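Putative metal-dependent hydrolase (Bacillus subtilis, PDB 6KNS) is a metallo-beta-lactamase fold protein that binds two zinc ions and calcium, and is probably a hydrolase, perhaps with tRNA 3'-processing endoribonuclease activity as in its relatives. Local coordinates at residues Asp34-Ser47 / Asp59-Asp73. Sequence-based numbering, arbitrary orientation.
Sequences DYSLLVDCGSAVLS and DAVILSHYHHDHIAD. With ZN (zinc ion), chain H; ZN (zinc ion), chain G; CA (calcium ion), chain F.
Asp-40 reaches across to Ser-64 and His-70. Its CG lies anti to the carbonyl carbon (chi1 -71°), which swings the carboxylate toward both. Asp-40 OD1 accepts a hydrogen bond from Ser-64 N (2.7 Å) on its syn lone pair. Asp-40 OD2 accepts two: from Ser-64 OG, also syn, and from His-70 ND1 at 2.7 Å. That ND1 bond is nearly straight and lies in the imidazole plane, but meets the carboxylate from above, the two planes perpendicular. His-70 NE2 binds one zinc. Ser-64 OG accepts a hydrogen bond from His-65 ND1 (2.9 Å), and His-65 NE2 binds the other zinc.

Leu-37 to Val-39 pair in parallel with Ala-60 to Ile-62. Near calcium, Asp-59 CB sits over one face of the Tyr-35 ring. Asp-59 OD2 binds the metal and accepts a hydrogen bond from Ser-36 N (2.8 Å). Asp-73 OD2 accepts one from Leu-46 N (2.9 Å) on the anti side, at the start of helix 45-49.

His-65, His-67, Asp-69 and His-70 form the HxHxDH motif of the metallo-beta-lactamase fold; Asp-161 bridges both zincs. Asp-40 is thus second-shell: with zinc at NE2, His-70 is held at both nitrogens, and Asp-40 may polarise it toward its metal.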
loop_
_atom_site.group_PDB
_atom_site.type_symbol
_atom_site.label_atom_id
_atom_site.label_comp_id
_atom_site.label_asym_id
_atom_site.label_seq_id
_atom_site.Cartn_x
_atom_site.Cartn_y
_atom_site.Cartn_z
ATOM N N ASP A 34 -16.955 11.424 17.553
ATOM C CA ASP A 34 -15.543 11.755 17.201
ATOM C C ASP A 34 -14.582 10.560 17.101
ATOM O O ASP A 34 -13.424 10.737 16.730
ATOM C CB ASP A 34 -14.939 12.748 18.203
ATOM C CG ASP A 34 -15.445 14.156 18.004
ATOM O OD1 ASP A 34 -15.867 14.481 16.863
ATOM O OD2 ASP A 34 -15.420 14.947 18.997
ATOM N N TYR A 35 -15.064 9.363 17.427
ATOM C CA TYR A 35 -14.236 8.163 17.375
ATOM C C TYR A 35 -14.181 7.568 15.977
ATOM O O TYR A 35 -15.224 7.463 15.311
ATOM C CB TYR A 35 -14.751 7.115 18.360
ATOM C CG TYR A 35 -13.723 6.070 18.713
ATOM C CD1 TYR A 35 -13.751 4.827 18.095
ATOM C CD2 TYR A 35 -12.727 6.326 19.673
ATOM C CE1 TYR A 35 -12.832 3.862 18.400
ATOM C CE2 TYR A 35 -11.776 5.346 19.994
ATOM C CZ TYR A 35 -11.847 4.114 19.336
ATOM O OH TYR A 35 -10.977 3.122 19.585
ATOM N N SER A 36 -12.955 7.183 15.577
ATOM C CA SER A 36 -12.645 6.586 14.303
ATOM C C SER A 36 -11.815 5.326 14.469
ATOM O O SER A 36 -10.709 5.401 15.003
ATOM C CB SER A 36 -11.827 7.554 13.439
ATOM O OG SER A 36 -12.660 8.604 12.978
ATOM N N LEU A 37 -12.344 4.208 13.957
ATOM C CA LEU A 37 -11.674 2.904 13.993
ATOM C C LEU A 37 -11.469 2.373 12.579
ATOM O O LEU A 37 -12.415 2.281 11.822
ATOM C CB LEU A 37 -12.533 1.890 14.763
ATOM C CG LEU A 37 -12.089 0.428 14.856
ATOM C CD1 LEU A 37 -10.766 0.356 15.608
ATOM C CD2 LEU A 37 -13.206 -0.474 15.492
ATOM N N LEU A 38 -10.246 2.001 12.249
ATOM C CA LEU A 38 -9.951 1.413 10.969
ATOM C C LEU A 38 -9.844 -0.089 11.178
ATOM O O LEU A 38 -9.057 -0.544 11.995
ATOM C CB LEU A 38 -8.637 1.968 10.379
ATOM C CG LEU A 38 -8.214 1.315 9.046
ATOM C CD1 LEU A 38 -9.126 1.652 7.883
ATOM C CD2 LEU A 38 -6.753 1.601 8.660
ATOM N N VAL A 39 -10.657 -0.833 10.450
ATOM C CA VAL A 39 -10.662 -2.272 10.491
ATOM C C VAL A 39 -9.963 -2.755 9.221
ATOM O O VAL A 39 -10.478 -2.595 8.109
ATOM C CB VAL A 39 -12.095 -2.816 10.590
ATOM C CG1 VAL A 39 -12.118 -4.349 10.470
ATOM C CG2 VAL A 39 -12.751 -2.352 11.898
ATOM N N ASP A 40 -8.777 -3.340 9.420
ATOM C CA ASP A 40 -7.850 -3.750 8.361
ATOM C C ASP A 40 -7.273 -2.563 7.628
ATOM O O ASP A 40 -7.890 -1.478 7.579
ATOM C CB ASP A 40 -8.437 -4.842 7.419
ATOM C CG ASP A 40 -8.547 -6.203 8.122
ATOM O OD1 ASP A 40 -7.973 -6.353 9.223
ATOM O OD2 ASP A 40 -9.203 -7.118 7.621
ATOM N N CYS A 41 -6.092 -2.782 7.042
ATOM C CA CYS A 41 -5.278 -1.694 6.538
ATOM C C CYS A 41 -4.414 -2.183 5.357
ATOM O O CYS A 41 -3.183 -2.195 5.395
ATOM C CB CYS A 41 -4.399 -1.170 7.693
ATOM S SG CYS A 41 -3.542 0.377 7.327
ATOM N N GLY A 42 -5.088 -2.578 4.295
ATOM C CA GLY A 42 -4.458 -3.216 3.152
ATOM C C GLY A 42 -3.895 -2.244 2.131
ATOM O O GLY A 42 -3.597 -1.082 2.457
ATOM N N SER A 43 -3.754 -2.726 0.893
ATOM C CA SER A 43 -3.064 -1.964 -0.192
ATOM C C SER A 43 -3.884 -0.737 -0.638
ATOM O O SER A 43 -5.070 -0.856 -0.931
ATOM C CB SER A 43 -2.814 -2.887 -1.388
ATOM O OG SER A 43 -1.930 -2.317 -2.338
ATOM N N ALA A 44 -3.240 0.432 -0.687
ATOM C CA ALA A 44 -3.871 1.689 -1.066
ATOM C C ALA A 44 -4.967 2.154 -0.094
ATOM O O ALA A 44 -5.688 3.124 -0.388
ATOM C CB ALA A 44 -4.422 1.652 -2.538
ATOM N N VAL A 45 -5.057 1.537 1.080
ATOM C CA VAL A 45 -6.071 1.915 2.032
ATOM C C VAL A 45 -5.752 3.255 2.670
ATOM O O VAL A 45 -6.649 4.089 2.810
ATOM C CB VAL A 45 -6.310 0.808 3.060
ATOM C CG1 VAL A 45 -7.071 1.360 4.301
ATOM C CG2 VAL A 45 -7.063 -0.314 2.340
ATOM N N LEU A 46 -4.492 3.506 3.014
ATOM C CA LEU A 46 -4.168 4.819 3.585
ATOM C C LEU A 46 -4.450 5.946 2.634
ATOM O O LEU A 46 -5.047 6.976 3.027
ATOM C CB LEU A 46 -2.703 4.922 3.987
ATOM C CG LEU A 46 -2.244 4.491 5.353
ATOM C CD1 LEU A 46 -0.787 5.087 5.651
ATOM C CD2 LEU A 46 -3.272 4.908 6.416
ATOM N N SER A 47 -4.032 5.777 1.375
ATOM C CA SER A 47 -4.299 6.777 0.364
ATOM C C SER A 47 -5.790 7.153 0.293
ATOM O O SER A 47 -6.164 8.342 0.242
ATOM C CB SER A 47 -3.835 6.282 -0.989
ATOM O OG SER A 47 -4.026 7.251 -2.011
ATOM N N ASP A 59 -8.350 7.038 15.720
ATOM C CA ASP A 59 -8.210 6.653 17.118
ATOM C C ASP A 59 -7.658 5.250 17.319
ATOM O O ASP A 59 -7.014 4.981 18.327
ATOM C CB ASP A 59 -9.552 6.737 17.840
ATOM C CG ASP A 59 -10.133 8.154 17.835
ATOM O OD1 ASP A 59 -9.845 8.950 18.759
ATOM O OD2 ASP A 59 -10.851 8.477 16.887
ATOM N N ALA A 60 -7.943 4.331 16.405
ATOM C CA ALA A 60 -7.445 2.972 16.574
ATOM C C ALA A 60 -7.556 2.218 15.282
ATOM O O ALA A 60 -8.316 2.594 14.410
ATOM C CB ALA A 60 -8.222 2.247 17.702
ATOM N N VAL A 61 -6.744 1.181 15.168
ATOM C CA VAL A 61 -6.771 0.251 14.070
ATOM C C VAL A 61 -6.944 -1.141 14.680
ATOM O O VAL A 61 -6.440 -1.403 15.760
ATOM C CB VAL A 61 -5.466 0.291 13.283
ATOM C CG1 VAL A 61 -5.467 -0.757 12.151
ATOM C CG2 VAL A 61 -5.212 1.705 12.722
ATOM N N ILE A 62 -7.656 -2.021 13.978
ATOM C CA ILE A 62 -7.717 -3.442 14.345
ATOM C C ILE A 62 -7.582 -4.277 13.081
ATOM O O ILE A 62 -8.158 -3.919 12.032
ATOM C CB ILE A 62 -9.013 -3.811 15.131
ATOM C CG1 ILE A 62 -9.016 -5.290 15.516
ATOM C CG2 ILE A 62 -10.267 -3.563 14.309
ATOM C CD1 ILE A 62 -10.004 -5.573 16.677
ATOM N N LEU A 63 -6.805 -5.348 13.202
ATOM C CA LEU A 63 -6.395 -6.211 12.117
ATOM C C LEU A 63 -6.938 -7.636 12.283
ATOM O O LEU A 63 -6.727 -8.262 13.303
ATOM C CB LEU A 63 -4.874 -6.290 12.105
ATOM C CG LEU A 63 -4.184 -4.944 11.920
ATOM C CD1 LEU A 63 -2.659 -5.176 11.937
ATOM C CD2 LEU A 63 -4.636 -4.227 10.597
ATOM N N SER A 64 -7.684 -8.122 11.285
ATOM C CA SER A 64 -8.284 -9.456 11.368
ATOM C C SER A 64 -7.196 -10.544 11.264
ATOM O O SER A 64 -7.300 -11.588 11.914
ATOM C CB SER A 64 -9.278 -9.680 10.232
ATOM O OG SER A 64 -8.638 -9.463 8.974
ATOM N N HIS A 65 -6.191 -10.295 10.433
ATOM C CA HIS A 65 -5.111 -11.230 10.210
ATOM C C HIS A 65 -3.975 -10.569 9.442
ATOM O O HIS A 65 -4.104 -9.406 9.024
ATOM C CB HIS A 65 -5.595 -12.499 9.512
ATOM C CG HIS A 65 -6.019 -12.348 8.073
ATOM N ND1 HIS A 65 -7.078 -11.556 7.674
ATOM C CD2 HIS A 65 -5.596 -13.003 6.959
ATOM C CE1 HIS A 65 -7.259 -11.715 6.369
ATOM N NE2 HIS A 65 -6.371 -12.582 5.912
ATOM N N TYR A 66 -2.870 -11.283 9.267
ATOM C CA TYR A 66 -1.663 -10.659 8.772
ATOM C C TYR A 66 -1.280 -10.975 7.327
ATOM O O TYR A 66 -0.136 -10.772 6.924
ATOM C CB TYR A 66 -0.511 -11.018 9.707
ATOM C CG TYR A 66 -0.720 -10.555 11.167
ATOM C CD1 TYR A 66 -0.608 -9.219 11.493
ATOM C CD2 TYR A 66 -0.989 -11.438 12.176
ATOM C CE1 TYR A 66 -0.758 -8.769 12.775
ATOM C CE2 TYR A 66 -1.142 -10.986 13.521
ATOM C CZ TYR A 66 -1.044 -9.646 13.791
ATOM O OH TYR A 66 -1.153 -9.113 15.055
ATOM N N HIS A 67 -2.244 -11.373 6.521
ATOM C CA HIS A 67 -2.045 -11.478 5.067
ATOM C C HIS A 67 -1.796 -10.060 4.511
ATOM O O HIS A 67 -2.402 -9.096 4.989
ATOM C CB HIS A 67 -3.290 -12.092 4.404
ATOM C CG HIS A 67 -3.261 -13.579 4.261
ATOM N ND1 HIS A 67 -4.397 -14.326 4.002
ATOM C CD2 HIS A 67 -2.222 -14.459 4.256
ATOM C CE1 HIS A 67 -4.062 -15.606 3.877
ATOM N NE2 HIS A 67 -2.749 -15.712 4.031
ATOM N N HIS A 68 -0.928 -9.952 3.498
ATOM C CA HIS A 68 -0.513 -8.666 2.905
ATOM C C HIS A 68 -1.653 -7.745 2.539
ATOM O O HIS A 68 -1.620 -6.530 2.783
ATOM C CB HIS A 68 0.283 -8.899 1.625
ATOM C CG HIS A 68 1.538 -9.650 1.828
ATOM N ND1 HIS A 68 2.524 -9.246 2.710
ATOM C CD2 HIS A 68 1.975 -10.808 1.263
ATOM C CE1 HIS A 68 3.526 -10.117 2.653
ATOM N NE2 HIS A 68 3.207 -11.070 1.794
ATOM N N ASP A 69 -2.687 -8.312 1.945
ATOM C CA ASP A 69 -3.848 -7.504 1.550
ATOM C C ASP A 69 -4.695 -6.936 2.701
ATOM O O ASP A 69 -5.620 -6.148 2.454
ATOM C CB ASP A 69 -4.701 -8.246 0.519
ATOM C CG ASP A 69 -5.282 -9.538 1.063
ATOM O OD1 ASP A 69 -4.524 -10.285 1.682
ATOM O OD2 ASP A 69 -6.478 -9.795 0.851
ATOM N N HIS A 70 -4.335 -7.251 3.943
ATOM C CA HIS A 70 -4.969 -6.652 5.122
ATOM C C HIS A 70 -4.040 -5.783 5.990
ATOM O O HIS A 70 -4.517 -5.134 6.918
ATOM C CB HIS A 70 -5.584 -7.770 5.977
ATOM C CG HIS A 70 -6.655 -8.515 5.246
ATOM N ND1 HIS A 70 -7.996 -8.376 5.532
ATOM C CD2 HIS A 70 -6.574 -9.324 4.167
ATOM C CE1 HIS A 70 -8.689 -9.099 4.663
ATOM N NE2 HIS A 70 -7.842 -9.702 3.837
ATOM N N ILE A 71 -2.737 -5.788 5.718
ATOM C CA ILE A 71 -1.756 -5.039 6.534
ATOM C C ILE A 71 -0.706 -4.258 5.744
ATOM O O ILE A 71 0.129 -3.554 6.366
ATOM C CB ILE A 71 -0.981 -5.955 7.475
ATOM C CG1 ILE A 71 0.001 -6.844 6.688
ATOM C CG2 ILE A 71 -1.956 -6.832 8.308
ATOM C CD1 ILE A 71 0.877 -7.677 7.595
ATOM N N ALA A 72 -0.775 -4.275 4.406
ATOM C CA ALA A 72 0.269 -3.648 3.608
ATOM C C ALA A 72 0.525 -2.205 3.982
ATOM O O ALA A 72 1.659 -1.776 3.886
ATOM C CB ALA A 72 0.010 -3.783 2.047
ATOM N N ASP A 73 -0.515 -1.450 4.362
ATOM C CA ASP A 73 -0.329 -0.043 4.696
ATOM C C ASP A 73 -0.000 0.278 6.177
ATOM O O ASP A 73 0.081 1.460 6.551
ATOM C CB ASP A 73 -1.478 0.836 4.182
ATOM C CG ASP A 73 -1.213 1.443 2.789
ATOM O OD1 ASP A 73 -0.051 1.399 2.266
ATOM O OD2 ASP A 73 -2.212 1.990 2.222
HETATM ZN ZN ZN H . -6.422 -13.748 3.974
HETATM ZN ZN ZN G . -7.742 -11.337 2.404
HETATM CA CA CA F . -10.665 11.055 16.617
HETATM O O HOH W 1 -11.921 10.497 14.482
HETATM O O HOH W 2 -0.369 0.363 -0.336
HETATM O O HOH W 3 -2.201 3.800 0.588
#